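Local coordinates for aminopeptidase N family protein (Idiomarina loihiensis L2TR, PDB 4FGM), which is a zinc-bound member of the M61 peptidase family and probably acts as an aminopeptidase, removing residues from the N-terminus of peptides, at residues 34-39 against 290-295; 41-46 against 357-362. One frame throughout, in Å; residues are numbered along the deposited sequence.

Contact 1: residues 34-39 against 290-295; sequences PNWIPG and LPYQLE. With MAE (maleic acid), chain B.
Trp-36 and Leu-294 meet almost at a right angle. The CD2 methyl of Leu-294 lies over one face of the indole, 3.8 Å from the centroid of the Trp-36 six-membered ring, in a CH-pi contact. With chi1 at 64°, CG of Trp-36 sits between its backbone N and carbonyl carbon, and this turns the indole across residues 292-294. Its NE1 makes a weak, bent hydrogen bond to the O of Gln-293, at 3.1 Å. The far corner of the indole, CH2, touches CD2 of Tyr-292 at 3.9 Å. Pro-38 covers one face of the Tyr-292 ring: its CG stands over the ring centre, 4.0 Å from the centroid. The same CG also touches CD2 of Leu-294, which is thus shared between the indole and the proline. At the other end, CB of Pro-34 rests on CB of Leu-294. Two firmer hydrogen bonds hold Asn-35. Its backbone N meets the O of Leu-294 at 2.6 Å, nearly straight. Its ND2 reaches the O of Glu-295 at 2.9 Å, with the acceptor close to the amide plane. Replacing Trp-36 by an alanine is likely to leave the CD2 methyl of Leu-294 without its aromatic cover and the O of Gln-293 without its indole donor. The Glu-295 carboxylate has its strongest partner in Arg-71, a salt bridge. Segment 34-39 follows strand 30-32. Segment 290-295 runs between helices 262-277 and 303-306, so the contact joins the N-terminal M61 region to the peptidase region. Helix 160-163 borders both, through Tyr-160 at Pro-34 and Asp-161 at Tyr-292, while helix 108-111 adds Thr-109 beside Pro-34.

Contact 2: residues 41-46 against 357-362; sequences YLIRDF and LAWTKF
Tyr-41 lays its CB over one face of the Trp-359 indole, 3.8 Å from the centroid of the six-membered ring and almost on the ring normal. CG of Tyr-41 is anti to its carbonyl carbon (chi1 -42°), which carries the phenol ring past the indole. The two rings form an offset edge-to-face pair, with the Tyr-41 edge toward the Trp-359 face and planes at 71°. The peptide after Tyr-41 lies close: its C is 3.4 Å from CE3 of Trp-359. Ala-358 packs its CB against CB of Tyr-41. Trp-359 sits on the short helix 358-362, which follows helix 351-356 in the M61 peptidase region, and meets an irregular loop of the N-terminal region. In Trp-359, chi1 of -50° keeps CG beside the backbone N and sets the indole along the Tyr-41 to Leu-42 peptide. Ile-43 N lies at the indole edge. CD1 of Ile-43 reaches CZ3 of Trp-359 at 4.2 Å, across the plane from Tyr-41 CB. CD1 of Leu-42 lies by the O of Trp-359. One water joins the backbones, accepting from Ile-43 N at 3.0 Å and donating to Trp-359 O at 2.8 Å. Trp-359 NE1 makes a weak hydrogen bond to Ser-298 O.

How the contacts relate
Contacts 1 and 2 have their centres about 11 Å apart and use the same loop, between strands 30-32 and 50-51. The two tryptophans join them: CD2 of Trp-36 is 3.3 Å from CH2 of Trp-359, and the rings meet edge-to-face. The loop also bonds to itself, with the O of Asn-35 2.8 Å from the N of Arg-44, a probable hydrogen bond. Gly-39, at the end of segment 34-39, belongs to the maleic acid pocket. Contact 2 lies close to that pocket: the Tyr-41 side chain is about 6 Å from the ligand and about 7 Å from the zinc. The side chain of Tyr-292 is farther, about 11 Å from the zinc.

Contact 1: residues 34-39 against 290-295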
# COMPACT_ATOMS: atom_id res chain seq x y z
N PRO A 34 17.72 5.03 9.51
CA PRO A 34 16.30 5.36 9.64
C PRO A 34 15.57 4.30 10.46
O PRO A 34 15.88 3.11 10.36
CB PRO A 34 15.82 5.38 8.19
CG PRO A 34 17.03 5.82 7.43
CD PRO A 34 18.14 5.02 8.10
N ASN A 35 14.60 4.72 11.27
CA ASN A 35 13.85 3.77 12.07
C ASN A 35 12.55 3.38 11.37
O ASN A 35 11.81 2.52 11.84
CB ASN A 35 13.57 4.32 13.46
CG ASN A 35 14.80 4.29 14.34
OD1 ASN A 35 15.56 3.32 14.30
ND2 ASN A 35 15.00 5.33 15.14
N TRP A 36 12.29 4.02 10.23
CA TRP A 36 11.12 3.71 9.40
C TRP A 36 11.39 4.18 7.98
O TRP A 36 12.22 5.05 7.76
CB TRP A 36 9.85 4.35 9.95
CG TRP A 36 9.81 5.85 9.97
CD1 TRP A 36 10.40 6.67 10.89
CD2 TRP A 36 9.09 6.70 9.07
NE1 TRP A 36 10.09 7.98 10.63
CE2 TRP A 36 9.28 8.03 9.52
CE3 TRP A 36 8.30 6.48 7.94
CZ2 TRP A 36 8.71 9.13 8.87
CZ3 TRP A 36 7.73 7.58 7.29
CH2 TRP A 36 7.94 8.89 7.76
N ILE A 37 10.68 3.61 7.01
CA ILE A 37 10.88 3.99 5.62
C ILE A 37 9.70 4.77 5.07
O ILE A 37 8.54 4.39 5.26
CB ILE A 37 11.12 2.74 4.72
CG1 ILE A 37 11.25 3.18 3.26
CG2 ILE A 37 9.97 1.75 4.89
CD1 ILE A 37 11.62 2.07 2.30
N PRO A 38 9.98 5.89 4.37
CA PRO A 38 8.92 6.72 3.79
C PRO A 38 7.88 5.89 3.04
O PRO A 38 8.23 4.97 2.32
CB PRO A 38 9.69 7.66 2.86
CG PRO A 38 10.97 7.89 3.63
CD PRO A 38 11.31 6.48 4.15
N GLY A 39 6.61 6.22 3.25
CA GLY A 39 5.55 5.50 2.57
C GLY A 39 4.95 4.37 3.39
O GLY A 39 3.90 3.87 3.04
N LEU A 290 8.64 17.37 4.59
CA LEU A 290 9.62 18.22 3.92
C LEU A 290 10.52 18.96 4.91
O LEU A 290 10.25 20.11 5.27
CB LEU A 290 8.90 19.23 3.02
CG LEU A 290 8.18 18.67 1.79
CD1 LEU A 290 7.28 19.74 1.18
CD2 LEU A 290 9.22 18.19 0.77
N PRO A 291 11.62 18.32 5.35
CA PRO A 291 12.06 16.98 4.96
C PRO A 291 11.50 15.89 5.88
O PRO A 291 10.75 16.18 6.82
CB PRO A 291 13.57 17.09 5.08
CG PRO A 291 13.70 17.87 6.36
CD PRO A 291 12.62 18.96 6.23
N TYR A 292 11.87 14.64 5.61
CA TYR A 292 11.44 13.51 6.42
C TYR A 292 12.30 13.42 7.68
O TYR A 292 13.51 13.69 7.63
CB TYR A 292 11.59 12.18 5.66
CG TYR A 292 10.52 11.88 4.63
CD1 TYR A 292 10.74 12.12 3.28
CD2 TYR A 292 9.28 11.37 5.02
CE1 TYR A 292 9.76 11.85 2.33
CE2 TYR A 292 8.29 11.10 4.08
CZ TYR A 292 8.53 11.35 2.74
OH TYR A 292 7.53 11.10 1.81
N GLN A 293 11.69 13.08 8.81
CA GLN A 293 12.44 12.88 10.04
C GLN A 293 12.22 11.38 10.26
O GLN A 293 11.12 10.93 10.55
CB GLN A 293 11.87 13.75 11.18
CG GLN A 293 10.52 13.35 11.74
CD GLN A 293 10.63 12.33 12.86
OE1 GLN A 293 11.73 11.88 13.21
NE2 GLN A 293 9.49 11.95 13.43
N LEU A 294 13.29 10.61 10.07
CA LEU A 294 13.20 9.15 10.14
C LEU A 294 13.69 8.45 11.41
O LEU A 294 14.02 7.27 11.38
CB LEU A 294 13.93 8.57 8.93
CG LEU A 294 13.47 9.18 7.60
CD1 LEU A 294 14.31 8.67 6.45
CD2 LEU A 294 12.02 8.86 7.39
N GLU A 295 13.72 9.17 12.52
CA GLU A 295 14.17 8.59 13.77
C GLU A 295 12.96 8.24 14.63
O GLU A 295 13.03 7.37 15.49
CB GLU A 295 15.03 9.62 14.52
CG GLU A 295 15.93 9.06 15.61
CD GLU A 295 17.39 9.03 15.19
OE1 GLU A 295 17.72 9.63 14.14
OE2 GLU A 295 18.21 8.42 15.91
C1 MAE B . 0.66 2.40 0.05
O1 MAE B . 0.22 3.22 0.93
O2 MAE B . 1.04 2.86 -1.04
C2 MAE B . 0.72 0.96 0.42
C3 MAE B . 1.52 0.29 1.24
C4 MAE B . 2.61 0.85 2.04
O3 MAE B . 2.98 2.04 2.05
O4 MAE B . 3.16 0.03 2.80

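Contact 2: residues 41-46 against 357-362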
# COMPACT_ATOMS: atom_id res chain seq x y z
N TYR A 41 4.15 3.96 7.26
CA TYR A 41 4.14 4.58 8.57
C TYR A 41 4.08 3.67 9.78
O TYR A 41 3.08 3.63 10.50
CB TYR A 41 3.01 5.62 8.59
CG TYR A 41 2.99 6.40 7.28
CD1 TYR A 41 4.04 7.26 6.95
CD2 TYR A 41 1.99 6.18 6.33
CE1 TYR A 41 4.09 7.89 5.71
CE2 TYR A 41 2.04 6.79 5.08
CZ TYR A 41 3.09 7.64 4.78
OH TYR A 41 3.15 8.24 3.54
N LEU A 42 5.18 2.96 9.99
CA LEU A 42 5.34 2.05 11.12
C LEU A 42 6.82 1.98 11.51
O LEU A 42 7.68 1.71 10.67
CB LEU A 42 4.84 0.64 10.76
CG LEU A 42 4.96 -0.40 11.88
CD1 LEU A 42 4.03 -0.04 13.04
CD2 LEU A 42 4.62 -1.78 11.34
N ILE A 43 7.11 2.25 12.78
CA ILE A 43 8.48 2.20 13.26
C ILE A 43 8.91 0.75 13.11
O ILE A 43 8.27 -0.15 13.68
CB ILE A 43 8.57 2.61 14.74
CG1 ILE A 43 8.14 4.07 14.91
CG2 ILE A 43 9.98 2.40 15.25
CD1 ILE A 43 9.00 5.04 14.15
N ARG A 44 9.98 0.51 12.36
CA ARG A 44 10.45 -0.85 12.13
C ARG A 44 11.85 -1.24 12.65
O ARG A 44 12.25 -2.39 12.52
CB ARG A 44 10.36 -1.17 10.64
CG ARG A 44 8.94 -1.17 10.11
CD ARG A 44 8.88 -1.76 8.71
NE ARG A 44 7.57 -2.34 8.46
CZ ARG A 44 6.57 -1.69 7.90
NH1 ARG A 44 6.75 -0.44 7.52
NH2 ARG A 44 5.39 -2.27 7.74
N ASP A 45 12.57 -0.27 13.21
CA ASP A 45 13.91 -0.51 13.75
C ASP A 45 14.84 -1.37 12.87
O ASP A 45 15.39 -2.38 13.33
CB ASP A 45 13.79 -1.15 15.14
CG ASP A 45 13.14 -0.22 16.17
OD1 ASP A 45 13.15 1.01 15.96
OD2 ASP A 45 12.63 -0.71 17.20
N PHE A 46 15.03 -0.95 11.62
CA PHE A 46 15.89 -1.67 10.69
C PHE A 46 17.28 -1.97 11.26
O PHE A 46 17.88 -3.00 10.95
CB PHE A 46 16.04 -0.88 9.39
CG PHE A 46 14.73 -0.64 8.66
CD1 PHE A 46 13.97 -1.71 8.17
CD2 PHE A 46 14.27 0.66 8.44
CE1 PHE A 46 12.79 -1.49 7.49
CE2 PHE A 46 13.08 0.88 7.75
CZ PHE A 46 12.34 -0.20 7.27
N LEU A 357 -2.95 8.76 13.64
CA LEU A 357 -2.51 7.62 14.42
C LEU A 357 -2.19 6.40 13.55
O LEU A 357 -2.34 5.26 14.00
CB LEU A 357 -3.57 7.23 15.45
CG LEU A 357 -3.66 7.91 16.83
CD1 LEU A 357 -2.58 8.96 16.99
CD2 LEU A 357 -5.05 8.52 17.00
N ALA A 358 -1.73 6.62 12.32
CA ALA A 358 -1.41 5.50 11.45
C ALA A 358 -0.38 4.59 12.11
O ALA A 358 -0.48 3.36 12.04
CB ALA A 358 -0.89 5.99 10.11
N TRP A 359 0.59 5.21 12.79
CA TRP A 359 1.67 4.51 13.47
C TRP A 359 1.26 3.46 14.49
O TRP A 359 1.99 2.51 14.73
CB TRP A 359 2.59 5.52 14.16
CG TRP A 359 3.02 6.62 13.27
CD1 TRP A 359 2.36 7.80 13.04
CD2 TRP A 359 4.17 6.63 12.41
NE1 TRP A 359 3.03 8.54 12.09
CE2 TRP A 359 4.14 7.84 11.68
CE3 TRP A 359 5.21 5.72 12.18
CZ2 TRP A 359 5.12 8.18 10.74
CZ3 TRP A 359 6.20 6.06 11.24
CH2 TRP A 359 6.14 7.28 10.53
N THR A 360 0.09 3.64 15.09
CA THR A 360 -0.39 2.70 16.09
C THR A 360 -1.75 2.10 15.74
O THR A 360 -1.86 0.90 15.48
CB THR A 360 -0.51 3.39 17.45
OG1 THR A 360 -1.30 4.58 17.32
CG2 THR A 360 0.87 3.77 17.98
N LYS A 361 -2.77 2.93 15.73
CA LYS A 361 -4.12 2.48 15.43
C LYS A 361 -4.27 1.72 14.13
O LYS A 361 -4.95 0.70 14.08
CB LYS A 361 -5.08 3.66 15.44
CG LYS A 361 -5.35 4.20 16.83
CD LYS A 361 -6.26 3.28 17.61
CE LYS A 361 -6.65 3.92 18.94
NZ LYS A 361 -7.67 3.12 19.67
N PHE A 362 -3.65 2.20 13.06
CA PHE A 362 -3.78 1.53 11.78
C PHE A 362 -2.75 0.45 11.51
O PHE A 362 -3.11 -0.70 11.29
CB PHE A 362 -3.77 2.57 10.64
CG PHE A 362 -4.27 2.03 9.33
CD1 PHE A 362 -3.39 1.49 8.40
CD2 PHE A 362 -5.63 2.04 9.04
CE1 PHE A 362 -3.86 0.96 7.20
CE2 PHE A 362 -6.12 1.51 7.84
CZ PHE A 362 -5.23 0.98 6.91
O HOH W 1 4.77 2.57 14.65